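Local atomic coordinates of single domain haemoglobin (Campylobacter jejuni, PDB entry 2WY4), a protein that binds heme b and, as a member of the globin family, probably carries oxygen or detoxifies nitric oxide as a dioxygenase. Residues L16-Y28 and Q47-L61. Sequence-based numbering, arbitrary orientation.
Sequences LQKNGEDLTNEFY and QISGEQPKALAMAIL. With HEM (protoporphyrin IX containing Fe), chain B; CYN (cyanide ion), chain C.
Y28 reaches from segment 16-28 across to Q47, Q52 and L56 of segment 47-61, at the distal side of the heme, where the axes of segments 16-28 and 51-61, the B and E region of the globin fold, cross at 119°. Its OH donates a short hydrogen bond of 2.5 Å to N of the iron-bound cyanide and accepts a nearly straight one (168°) from Q52 NE2, 2.9 Å away and in the amide plane of Q52. Q52 bends at chi2 to deliver that N-H, while its OE1 is bonded to K46 NZ; the two ends of the amide thus have different partners, which sets its flip, and the Y28 hydroxyl is gripped by one bond given and one received. The Y28 ring is sandwiched: Q47 NE2 lies 3.4 Å above the centre of one face and F27 CD2 lies over the other. F42 completes the cyanide pocket.

L56 splits its two branches: CD1 rests on the porphyrin, whereas CD2 turns back to touch F27 CD2 at 3.5 Å and Y28 OH. Beside it the T24 side chain enters a hole formed by P53, L56, A57 and I60, its CG2 sliding past L56. P53 in turn sits as a knob among E21, T24, N25 and Y28. The backbones come nearest where G20 faces A57, CA to CA 5.1 Å, and G20 O lies within 3.6 Å of A57 CB. Further along, L16 and L61 run past each other in opposite directions, with I60 crossing L16 at about a right angle. With chi1 at 58°, T24 points OG1 at P53 O, 2.7 Å away, donating from above the carbonyl plane while A57 N comes to the same oxygen from the opposite face.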
loop_
_atom_site.group_PDB
_atom_site.type_symbol
_atom_site.label_atom_id
_atom_site.label_comp_id
_atom_site.label_asym_id
_atom_site.label_seq_id
_atom_site.Cartn_x
_atom_site.Cartn_y
_atom_site.Cartn_z
ATOM N N LEU A 16 -6.138 0.550 -11.174
ATOM C CA LEU A 16 -6.086 1.329 -9.965
ATOM C C LEU A 16 -6.527 2.778 -10.210
ATOM O O LEU A 16 -7.093 3.407 -9.320
ATOM C CB LEU A 16 -4.673 1.322 -9.385
ATOM C CG LEU A 16 -4.061 0.018 -8.888
ATOM C CD1 LEU A 16 -2.545 0.099 -8.792
ATOM C CD2 LEU A 16 -4.619 -0.249 -7.546
ATOM N N GLN A 17 -6.241 3.307 -11.393
ATOM C CA GLN A 17 -6.729 4.654 -11.727
ATOM C C GLN A 17 -8.256 4.660 -11.700
ATOM O O GLN A 17 -8.860 5.649 -11.278
ATOM C CB GLN A 17 -6.252 5.094 -13.127
ATOM C CG GLN A 17 -4.820 5.506 -13.198
ATOM C CD GLN A 17 -4.373 5.820 -14.603
ATOM O OE1 GLN A 17 -4.194 4.932 -15.406
ATOM N NE2 GLN A 17 -4.244 7.110 -14.903
ATOM N N LYS A 18 -8.874 3.569 -12.145
ATOM C CA LYS A 18 -10.309 3.521 -12.290
ATOM C C LYS A 18 -11.029 3.104 -11.033
ATOM O O LYS A 18 -12.101 3.615 -10.728
ATOM C CB LYS A 18 -10.690 2.568 -13.402
ATOM C CG LYS A 18 -12.142 2.655 -13.811
ATOM C CD LYS A 18 -12.385 1.976 -15.166
ATOM C CE LYS A 18 -12.420 0.468 -15.045
ATOM N NZ LYS A 18 -13.613 -0.016 -14.265
ATOM N N ASN A 19 -10.466 2.166 -10.281
ATOM C CA ASN A 19 -11.171 1.662 -9.113
ATOM C C ASN A 19 -10.282 1.518 -7.895
ATOM O O ASN A 19 -10.579 0.751 -6.991
ATOM C CB ASN A 19 -11.868 0.335 -9.429
ATOM C CG ASN A 19 -12.969 0.468 -10.451
ATOM O OD1 ASN A 19 -12.729 0.272 -11.653
ATOM N ND2 ASN A 19 -14.186 0.805 -9.987
ATOM N N GLY A 20 -9.179 2.255 -7.870
ATOM C CA GLY A 20 -8.261 2.157 -6.759
ATOM C C GLY A 20 -8.890 2.446 -5.423
ATOM O O GLY A 20 -8.557 1.828 -4.439
ATOM N N GLU A 21 -9.768 3.440 -5.353
ATOM C CA GLU A 21 -10.448 3.772 -4.118
ATOM C C GLU A 21 -11.329 2.635 -3.657
ATOM O O GLU A 21 -11.474 2.417 -2.469
ATOM C CB GLU A 21 -11.296 5.054 -4.255
ATOM C CG GLU A 21 -11.943 5.515 -2.963
ATOM C CD GLU A 21 -12.735 6.807 -3.126
ATOM O OE1 GLU A 21 -12.746 7.368 -4.244
ATOM O OE2 GLU A 21 -13.334 7.240 -2.125
ATOM N N ASP A 22 -11.922 1.916 -4.604
ATOM C CA ASP A 22 -12.722 0.774 -4.230
ATOM C C ASP A 22 -11.832 -0.335 -3.618
ATOM O O ASP A 22 -12.191 -0.982 -2.629
ATOM C CB ASP A 22 -13.489 0.328 -5.459
ATOM C CG ASP A 22 -14.273 1.461 -6.040
ATOM O OD1 ASP A 22 -14.987 2.081 -5.260
ATOM O OD2 ASP A 22 -14.174 1.775 -7.220
ATOM N N LEU A 23 -10.653 -0.527 -4.205
ATOM C CA LEU A 23 -9.696 -1.490 -3.662
ATOM C C LEU A 23 -9.297 -1.082 -2.242
ATOM O O LEU A 23 -9.238 -1.908 -1.350
ATOM C CB LEU A 23 -8.455 -1.527 -4.529
ATOM C CG LEU A 23 -7.350 -2.455 -4.083
ATOM C CD1 LEU A 23 -7.842 -3.887 -4.026
ATOM C CD2 LEU A 23 -6.188 -2.353 -5.041
ATOM N N THR A 24 -8.994 0.205 -2.033
ATOM C CA THR A 24 -8.540 0.576 -0.717
ATOM C C THR A 24 -9.677 0.628 0.291
ATOM O O THR A 24 -9.466 0.393 1.464
ATOM C CB THR A 24 -7.701 1.831 -0.705
ATOM O OG1 THR A 24 -8.470 2.907 -1.262
ATOM C CG2 THR A 24 -6.490 1.653 -1.603
ATOM N N ASN A 25 -10.888 0.930 -0.149
ATOM C CA ASN A 25 -12.018 0.799 0.757
ATOM C C ASN A 25 -12.080 -0.636 1.276
ATOM O O ASN A 25 -12.272 -0.851 2.456
ATOM C CB ASN A 25 -13.329 1.139 0.066
ATOM C CG ASN A 25 -13.593 2.584 0.007
ATOM O OD1 ASN A 25 -13.043 3.368 0.773
ATOM N ND2 ASN A 25 -14.470 2.947 -0.909
ATOM N N GLU A 26 -11.905 -1.611 0.388
ATOM C CA GLU A 26 -11.915 -3.029 0.773
ATOM C C GLU A 26 -10.735 -3.365 1.692
ATOM O O GLU A 26 -10.912 -4.032 2.699
ATOM C CB GLU A 26 -11.971 -3.917 -0.476
ATOM C CG GLU A 26 -11.964 -5.419 -0.185
ATOM C CD GLU A 26 -13.282 -5.949 0.308
ATOM O OE1 GLU A 26 -14.272 -5.213 0.307
ATOM O OE2 GLU A 26 -13.327 -7.151 0.663
ATOM N N PHE A 27 -9.561 -2.837 1.385
ATOM C CA PHE A 27 -8.396 -3.011 2.241
ATOM C C PHE A 27 -8.678 -2.519 3.664
ATOM O O PHE A 27 -8.406 -3.257 4.623
ATOM C CB PHE A 27 -7.204 -2.252 1.661
ATOM C CG PHE A 27 -6.064 -2.037 2.610
ATOM C CD1 PHE A 27 -5.118 -3.019 2.829
ATOM C CD2 PHE A 27 -5.924 -0.833 3.263
ATOM C CE1 PHE A 27 -4.104 -2.781 3.650
ATOM C CE2 PHE A 27 -4.893 -0.589 4.081
ATOM C CZ PHE A 27 -3.989 -1.603 4.320
ATOM N N TYR A 28 -9.214 -1.300 3.841
ATOM C CA TYR A 28 -9.461 -0.826 5.190
ATOM C C TYR A 28 -10.554 -1.610 5.900
ATOM O O TYR A 28 -10.483 -1.791 7.094
ATOM C CB TYR A 28 -9.794 0.684 5.214
ATOM C CG TYR A 28 -8.557 1.536 4.941
ATOM C CD1 TYR A 28 -7.500 1.524 5.817
ATOM C CD2 TYR A 28 -8.450 2.325 3.810
ATOM C CE1 TYR A 28 -6.373 2.238 5.595
ATOM C CE2 TYR A 28 -7.309 3.066 3.592
ATOM C CZ TYR A 28 -6.257 3.002 4.469
ATOM O OH TYR A 28 -5.113 3.734 4.216
ATOM N N GLN A 47 -11.454 8.527 6.711
ATOM C CA GLN A 47 -11.964 7.327 6.069
ATOM C C GLN A 47 -13.331 7.665 5.482
ATOM O O GLN A 47 -13.629 7.363 4.337
ATOM C CB GLN A 47 -12.127 6.207 7.098
ATOM C CG GLN A 47 -10.846 5.525 7.571
ATOM C CD GLN A 47 -10.169 4.713 6.499
ATOM O OE1 GLN A 47 -10.823 3.933 5.797
ATOM N NE2 GLN A 47 -8.854 4.913 6.350
ATOM N N ILE A 48 -14.173 8.314 6.288
ATOM C CA ILE A 48 -15.514 8.632 5.843
ATOM C C ILE A 48 -15.535 9.581 4.633
ATOM O O ILE A 48 -16.321 9.386 3.737
ATOM C CB ILE A 48 -16.305 9.203 7.025
ATOM C CG1 ILE A 48 -16.495 8.107 8.087
ATOM C CG2 ILE A 48 -17.641 9.725 6.578
ATOM C CD1 ILE A 48 -16.819 8.617 9.471
ATOM N N SER A 49 -14.610 10.526 4.590
ATOM C CA SER A 49 -14.582 11.502 3.493
ATOM C C SER A 49 -14.037 10.895 2.217
ATOM O O SER A 49 -14.132 11.493 1.153
ATOM C CB SER A 49 -13.663 12.655 3.832
ATOM O OG SER A 49 -12.304 12.234 3.862
ATOM N N GLY A 50 -13.395 9.719 2.325
ATOM C CA GLY A 50 -12.742 9.096 1.186
ATOM C C GLY A 50 -11.316 9.563 0.975
ATOM O O GLY A 50 -10.603 9.052 0.128
ATOM N N GLU A 51 -10.880 10.526 1.791
ATOM C CA GLU A 51 -9.541 11.097 1.589
ATOM C C GLU A 51 -8.420 10.091 1.799
ATOM O O GLU A 51 -7.485 10.046 1.019
ATOM C CB GLU A 51 -9.294 12.340 2.465
ATOM C CG GLU A 51 -7.981 13.009 2.107
ATOM C CD GLU A 51 -7.696 14.280 2.871
ATOM O OE1 GLU A 51 -8.446 14.585 3.819
ATOM O OE2 GLU A 51 -6.694 14.954 2.516
ATOM N N GLN A 52 -8.487 9.308 2.868
ATOM C CA GLN A 52 -7.414 8.334 3.084
ATOM C C GLN A 52 -7.456 7.152 2.095
ATOM O O GLN A 52 -6.426 6.756 1.604
ATOM C CB GLN A 52 -7.359 7.907 4.554
ATOM C CG GLN A 52 -6.307 6.841 4.840
ATOM C CD GLN A 52 -4.924 7.375 4.604
ATOM O OE1 GLN A 52 -4.663 8.581 4.693
ATOM N NE2 GLN A 52 -3.993 6.456 4.324
ATOM N N PRO A 53 -8.619 6.591 1.825
ATOM C CA PRO A 53 -8.683 5.605 0.738
ATOM C C PRO A 53 -8.101 6.128 -0.558
ATOM O O PRO A 53 -7.382 5.409 -1.228
ATOM C CB PRO A 53 -10.168 5.276 0.653
ATOM C CG PRO A 53 -10.660 5.472 2.069
ATOM C CD PRO A 53 -9.903 6.678 2.550
ATOM N N LYS A 54 -8.360 7.375 -0.907
ATOM C CA LYS A 54 -7.802 7.907 -2.134
ATOM C C LYS A 54 -6.282 8.075 -2.007
ATOM O O LYS A 54 -5.518 7.775 -2.940
ATOM C CB LYS A 54 -8.478 9.253 -2.451
ATOM C CG LYS A 54 -9.909 9.108 -2.988
ATOM C CD LYS A 54 -10.539 10.463 -3.274
ATOM C CE LYS A 54 -12.101 10.395 -3.320
ATOM N NZ LYS A 54 -12.794 11.719 -3.125
ATOM N N ALA A 55 -5.834 8.522 -0.839
ATOM C CA ALA A 55 -4.424 8.737 -0.640
ATOM C C ALA A 55 -3.641 7.422 -0.785
ATOM O O ALA A 55 -2.563 7.375 -1.378
ATOM C CB ALA A 55 -4.150 9.336 0.720
ATOM N N LEU A 56 -4.160 6.336 -0.184
ATOM C CA LEU A 56 -3.492 5.052 -0.279
ATOM C C LEU A 56 -3.480 4.572 -1.700
ATOM O O LEU A 56 -2.447 4.050 -2.156
ATOM C CB LEU A 56 -4.167 4.040 0.638
ATOM C CG LEU A 56 -3.507 2.660 0.626
ATOM C CD1 LEU A 56 -2.015 2.728 0.995
ATOM C CD2 LEU A 56 -4.305 1.732 1.544
ATOM N N ALA A 57 -4.604 4.699 -2.380
ATOM C CA ALA A 57 -4.668 4.270 -3.764
ATOM C C ALA A 57 -3.618 5.003 -4.601
ATOM O O ALA A 57 -2.960 4.411 -5.441
ATOM C CB ALA A 57 -6.044 4.457 -4.343
ATOM N N MET A 58 -3.486 6.297 -4.366
ATOM C CA MET A 58 -2.524 7.088 -5.082
ATOM C C MET A 58 -1.088 6.718 -4.775
ATOM O O MET A 58 -0.238 6.754 -5.647
ATOM C CB MET A 58 -2.804 8.576 -4.814
ATOM C CG MET A 58 -4.058 9.146 -5.569
ATOM S SD MET A 58 -3.687 9.310 -7.322
ATOM C CE MET A 58 -2.957 10.977 -7.318
ATOM N N ALA A 59 -0.839 6.329 -3.536
ATOM C CA ALA A 59 0.492 5.848 -3.181
ATOM C C ALA A 59 0.796 4.493 -3.840
ATOM O O ALA A 59 1.959 4.242 -4.202
ATOM C CB ALA A 59 0.593 5.721 -1.706
ATOM N N ILE A 60 -0.210 3.610 -3.921
ATOM C CA ILE A 60 -0.008 2.344 -4.601
ATOM C C ILE A 60 0.264 2.614 -6.072
ATOM O O ILE A 60 1.135 1.996 -6.660
ATOM C CB ILE A 60 -1.200 1.375 -4.344
ATOM C CG1 ILE A 60 -1.272 1.031 -2.858
ATOM C CG2 ILE A 60 -1.008 0.090 -5.148
ATOM C CD1 ILE A 60 -2.518 0.313 -2.432
ATOM N N LEU A 61 -0.506 3.518 -6.677
ATOM C CA LEU A 61 -0.243 3.897 -8.065
ATOM C C LEU A 61 1.178 4.403 -8.230
ATOM O O LEU A 61 1.841 4.107 -9.220
ATOM C CB LEU A 61 -1.193 4.997 -8.492
ATOM C CG LEU A 61 -2.578 4.512 -8.903
ATOM C CD1 LEU A 61 -3.564 5.643 -8.869
ATOM C CD2 LEU A 61 -2.513 3.949 -10.312
HETATM C CHA HEM B . -1.105 7.249 6.182
HETATM C CHB HEM B . 0.614 4.912 2.346
HETATM C CHC HEM B . 1.705 1.161 5.169
HETATM C CHD HEM B . -0.621 3.273 8.869
HETATM C C1A HEM B . -0.670 6.993 4.936
HETATM C C2A HEM B . -0.724 7.872 3.807
HETATM C C3A HEM B . -0.263 7.229 2.719
HETATM C C4A HEM B . 0.089 5.896 3.169
HETATM C CMA HEM B . -0.122 7.802 1.301
HETATM C CAA HEM B . -1.227 9.336 3.866
HETATM C CBA HEM B . -0.330 10.205 4.751
HETATM C CGA HEM B . 0.760 10.979 4.083
HETATM O O1A HEM B . 0.738 11.137 2.834
HETATM O O2A HEM B . 1.645 11.507 4.846
HETATM C C1B HEM B . 1.029 3.679 2.776
HETATM C C2B HEM B . 1.636 2.690 1.961
HETATM C C3B HEM B . 1.945 1.646 2.749
HETATM C C4B HEM B . 1.539 1.954 4.076
HETATM C CMB HEM B . 1.809 2.791 0.451
HETATM C CAB HEM B . 2.569 0.292 2.386
HETATM C CBB HEM B . 3.604 0.195 1.571
HETATM C C1C HEM B . 1.232 1.394 6.438
HETATM C C2C HEM B . 1.358 0.586 7.599
HETATM C C3C HEM B . 0.700 1.176 8.576
HETATM C C4C HEM B . 0.087 2.383 8.082
HETATM C CMC HEM B . 2.190 -0.704 7.675
HETATM C CAC HEM B . 0.572 0.660 9.999
HETATM C CBC HEM B . -0.647 0.399 10.490
HETATM C C1D HEM B . -0.946 4.548 8.451
HETATM C C2D HEM B . -1.635 5.462 9.280
HETATM C C3D HEM B . -1.800 6.712 8.492
HETATM C C4D HEM B . -1.170 6.423 7.246
HETATM C CMD HEM B . -2.092 5.217 10.701
HETATM C CAD HEM B . -2.498 8.001 8.889
HETATM C CBD HEM B . -3.843 8.059 8.171
HETATM C CGD HEM B . -4.775 9.106 8.702
HETATM O O1D HEM B . -5.949 8.772 8.899
HETATM O O2D HEM B . -4.310 10.264 8.883
HETATM N NA HEM B . -0.175 5.770 4.534
HETATM N NB HEM B . 0.992 3.219 4.068
HETATM N NC HEM B . 0.450 2.495 6.757
HETATM N ND HEM B . -0.684 5.127 7.231
HETATM FE FE HEM B . 0.158 4.167 5.649
HETATM C C CYN C . -1.691 3.507 5.229
HETATM N N CYN C . -2.765 3.209 4.965
HETATM O O HOH W 1 -12.571 3.134 3.827
#